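Local coordinates for protein hydrogenase 2 maturation peptidase (Thaumarchaeota archaeon SCGC AB-539-E09, PDB 5TTX) that probably acts as a peptidase in hydrogenase maturation, trimming the precursor of the large subunit of a hydrogenase, at residues 69-74 and 128-133. Numbering follows the deposited sequence.
Sequences SVELEG and CIPRSL
Ser69 meets Cys128 as a parallel beta-bridge pair, where two neighbouring strands end. Its hydroxyl, anti to the backbone N (chi1 175°), reaches past Cys128 to the Pro130 ring, with OG 3.6 Å from Pro130 CB. A water bonded to Ser69 OG also donates to Cys128 O. That carbonyl accepts a second bond, from Val70 N to Cys128 O (3.0 Å). The N-H points nearly straight at the oxygen (165°) but comes from above the carbonyl plane. Val70 O in turn takes a CA-H...O contact from Ile129 CA at 3.3 Å. The chain of Glu71 bends at chi2 (-85°), which brings its carboxylate against the CG-CD edge of the Pro130 ring, with CD 3.6 Å from Pro130 CG. One water lies within bonding distance of both Glu71 OE2 and Pro130 O. Another donates to Glu71 OE1 and, weakly, to Arg131 O. Beyond it, the chain curls round the tip of Ile129. Ile129 CD1 lies 4.0 Å from Leu72 CB and also touches the carbonyls of Glu73 and Gly74. The contact thus joins loops at the C-terminal ends of adjacent parallel strands 63-69 and 122-128 in a mixed alpha/beta sheet. Strand 79-83 flanks it, and helix 141-158 packs on Cys128.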
ATOM      1  N   SER A  69      11.696  31.258  30.114  1.00 28.82           N
ATOM      2  CA  SER A  69      11.189  32.619  30.193  1.00 33.50           C
ATOM      3  C   SER A  69      10.355  32.897  28.943  1.00 25.66           C
ATOM      4  O   SER A  69      10.768  32.560  27.832  1.00 38.12           O
ATOM      5  CB  SER A  69      12.361  33.602  30.349  1.00 26.72           C
ATOM      6  OG  SER A  69      11.941  34.955  30.316  1.00 55.13           O
ATOM      7  N   VAL A  70       9.178  33.478  29.126  1.00 31.00           N
ATOM      8  CA  VAL A  70       8.228  33.694  28.030  1.00 29.72           C
ATOM      9  C   VAL A  70       7.640  35.095  28.148  1.00 28.47           C
ATOM     10  O   VAL A  70       7.133  35.473  29.206  1.00 43.87           O
ATOM     11  CB  VAL A  70       7.073  32.660  28.033  1.00 36.43           C
ATOM     12  CG1 VAL A  70       7.573  31.261  27.749  1.00 40.71           C
ATOM     13  CG2 VAL A  70       6.328  32.684  29.364  1.00 40.22           C
ATOM     14  N   GLU A  71       7.635  35.843  27.054  1.00 30.94           N
ATOM     15  CA  GLU A  71       6.923  37.115  27.058  1.00 37.96           C
ATOM     16  C   GLU A  71       5.444  36.890  26.735  1.00 31.14           C
ATOM     17  O   GLU A  71       5.076  36.601  25.601  1.00 44.58           O
ATOM     18  CB  GLU A  71       7.584  38.103  26.097  1.00 41.58           C
ATOM     19  CG  GLU A  71       8.897  38.658  26.698  1.00 47.81           C
ATOM     20  CD  GLU A  71       8.702  39.874  27.648  1.00 59.22           C
ATOM     21  OE1 GLU A  71       9.670  40.696  27.723  1.00 48.82           O
ATOM     22  OE2 GLU A  71       7.604  40.012  28.293  1.00 49.43           O
ATOM     23  N   LEU A  72       4.601  37.047  27.741  1.00 29.15           N
ATOM     24  CA  LEU A  72       3.154  37.000  27.638  1.00 30.46           C
ATOM     25  C   LEU A  72       2.611  38.292  28.206  1.00 31.06           C
ATOM     26  O   LEU A  72       3.333  39.049  28.857  1.00 45.82           O
ATOM     27  CB  LEU A  72       2.589  35.803  28.433  1.00 26.84           C
ATOM     28  CG  LEU A  72       3.178  34.476  27.973  1.00 34.58           C
ATOM     29  CD1 LEU A  72       2.747  33.376  28.893  1.00 34.82           C
ATOM     30  CD2 LEU A  72       2.752  34.187  26.479  1.00 31.09           C
ATOM     31  N   GLU A  73       1.326  38.545  27.984  1.00 43.56           N
ATOM     32  CA  GLU A  73       0.690  39.654  28.679  1.00 38.88           C
ATOM     33  C   GLU A  73       0.678  39.366  30.171  1.00 40.19           C
ATOM     34  O   GLU A  73       0.289  38.281  30.600  1.00 43.07           O
ATOM     35  CB  GLU A  73      -0.734  39.878  28.188  1.00 33.22           C
ATOM     36  CG  GLU A  73      -0.885  40.015  26.701  1.00 48.18           C
ATOM     37  CD  GLU A  73      -2.185  40.709  26.343  1.00 56.53           C
ATOM     38  OE1 GLU A  73      -2.332  41.154  25.181  1.00 60.51           O
ATOM     39  OE2 GLU A  73      -3.050  40.826  27.241  1.00 56.45           O
ATOM     40  N   GLY A  74       1.110  40.340  30.959  1.00 40.39           N
ATOM     41  CA  GLY A  74       1.134  40.192  32.390  1.00 34.32           C
ATOM     42  C   GLY A  74       2.404  40.751  32.964  1.00 33.47           C
ATOM     43  O   GLY A  74       3.369  41.025  32.242  1.00 43.68           O
ATOM     44  N   CYS A 128       7.914  31.925  32.731  1.00 27.32           N
ATOM     45  CA  CYS A 128       7.945  33.085  33.607  1.00 24.18           C
ATOM     46  C   CYS A 128       8.067  34.364  32.789  1.00 24.83           C
ATOM     47  O   CYS A 128       8.947  34.473  31.930  1.00 34.21           O
ATOM     48  CB  CYS A 128       9.126  32.993  34.579  1.00 33.76           C
ATOM     49  SG  CYS A 128       9.256  34.446  35.621  1.00 29.43           S
ATOM     50  N   ILE A 129       7.180  35.327  33.030  1.00 22.02           N
ATOM     51  CA  ILE A 129       7.294  36.605  32.331  1.00 23.36           C
ATOM     52  C   ILE A 129       8.478  37.360  32.916  1.00 30.06           C
ATOM     53  O   ILE A 129       8.505  37.588  34.124  1.00 27.76           O
ATOM     54  CB  ILE A 129       6.025  37.442  32.452  1.00 22.83           C
ATOM     55  CG1 ILE A 129       4.839  36.669  31.858  1.00 26.21           C
ATOM     56  CG2 ILE A 129       6.231  38.828  31.762  1.00 20.65           C
ATOM     57  CD1 ILE A 129       3.524  37.429  31.936  1.00 21.10           C
ATOM     58  N   PRO A 130       9.465  37.753  32.113  1.00 34.44           N
ATOM     59  CA  PRO A 130      10.632  38.449  32.655  1.00 25.34           C
ATOM     60  C   PRO A 130      10.331  39.905  32.946  1.00 34.37           C
ATOM     61  O   PRO A 130       9.330  40.479  32.498  1.00 34.92           O
ATOM     62  CB  PRO A 130      11.653  38.347  31.524  1.00 28.89           C
ATOM     63  CG  PRO A 130      10.788  38.497  30.294  1.00 26.08           C
ATOM     64  CD  PRO A 130       9.535  37.649  30.640  1.00 33.84           C
ATOM     65  N   ARG A 131      11.226  40.501  33.720  1.00 32.79           N
ATOM     66  CA  ARG A 131      11.268  41.946  33.764  1.00 30.01           C
ATOM     67  C   ARG A 131      12.224  42.469  32.717  1.00 29.19           C
ATOM     68  O   ARG A 131      11.884  43.355  31.930  1.00 25.93           O
ATOM     69  CB  ARG A 131      11.720  42.449  35.139  1.00 26.07           C
ATOM     70  CG  ARG A 131      11.875  43.972  35.133  1.00 26.12           C
ATOM     71  CD  ARG A 131      12.670  44.513  36.338  1.00 33.82           C
ATOM     72  NE  ARG A 131      12.805  45.957  36.212  1.00 29.39           N
ATOM     73  CZ  ARG A 131      13.542  46.734  37.018  1.00 44.89           C
ATOM     74  NH1 ARG A 131      14.219  46.209  38.021  1.00 31.28           N
ATOM     75  NH2 ARG A 131      13.595  48.047  36.808  1.00 32.99           N
ATOM     76  N   SER A 132      13.425  41.915  32.693  1.00 31.21           N
ATOM     77  CA  SER A 132      14.443  42.393  31.783  1.00 31.45           C
ATOM     78  C   SER A 132      15.308  41.231  31.314  1.00 35.04           C
ATOM     79  O   SER A 132      15.702  40.356  32.106  1.00 33.82           O
ATOM     80  CB  SER A 132      15.297  43.465  32.476  1.00 31.86           C
ATOM     81  OG  SER A 132      16.522  43.583  31.815  1.00 35.82           O
ATOM     82  N   LEU A 133      15.595  41.242  30.014  1.00 37.15           N
ATOM     83  CA  LEU A 133      16.480  40.289  29.354  1.00 33.42           C
ATOM     84  C   LEU A 133      17.799  40.934  28.967  1.00 27.28           C
ATOM     85  O   LEU A 133      18.595  40.328  28.239  1.00 36.17           O
ATOM     86  CB  LEU A 133      15.796  39.705  28.112  1.00 31.68           C
ATOM     87  CG  LEU A 133      14.444  39.033  28.419  1.00 40.11           C
ATOM     88  CD1 LEU A 133      13.558  38.822  27.145  1.00 37.78           C
ATOM     89  CD2 LEU A 133      14.641  37.716  29.204  1.00 21.10           C
TER
HETATM   90  O   HOH W   1      11.664  35.187  32.984  1.00 32.81           O
HETATM   91  O   HOH W   2       7.933  41.727  30.345  1.00 34.69           O
HETATM   92  O   HOH W   3      11.700  41.869  29.417  1.00 41.21           O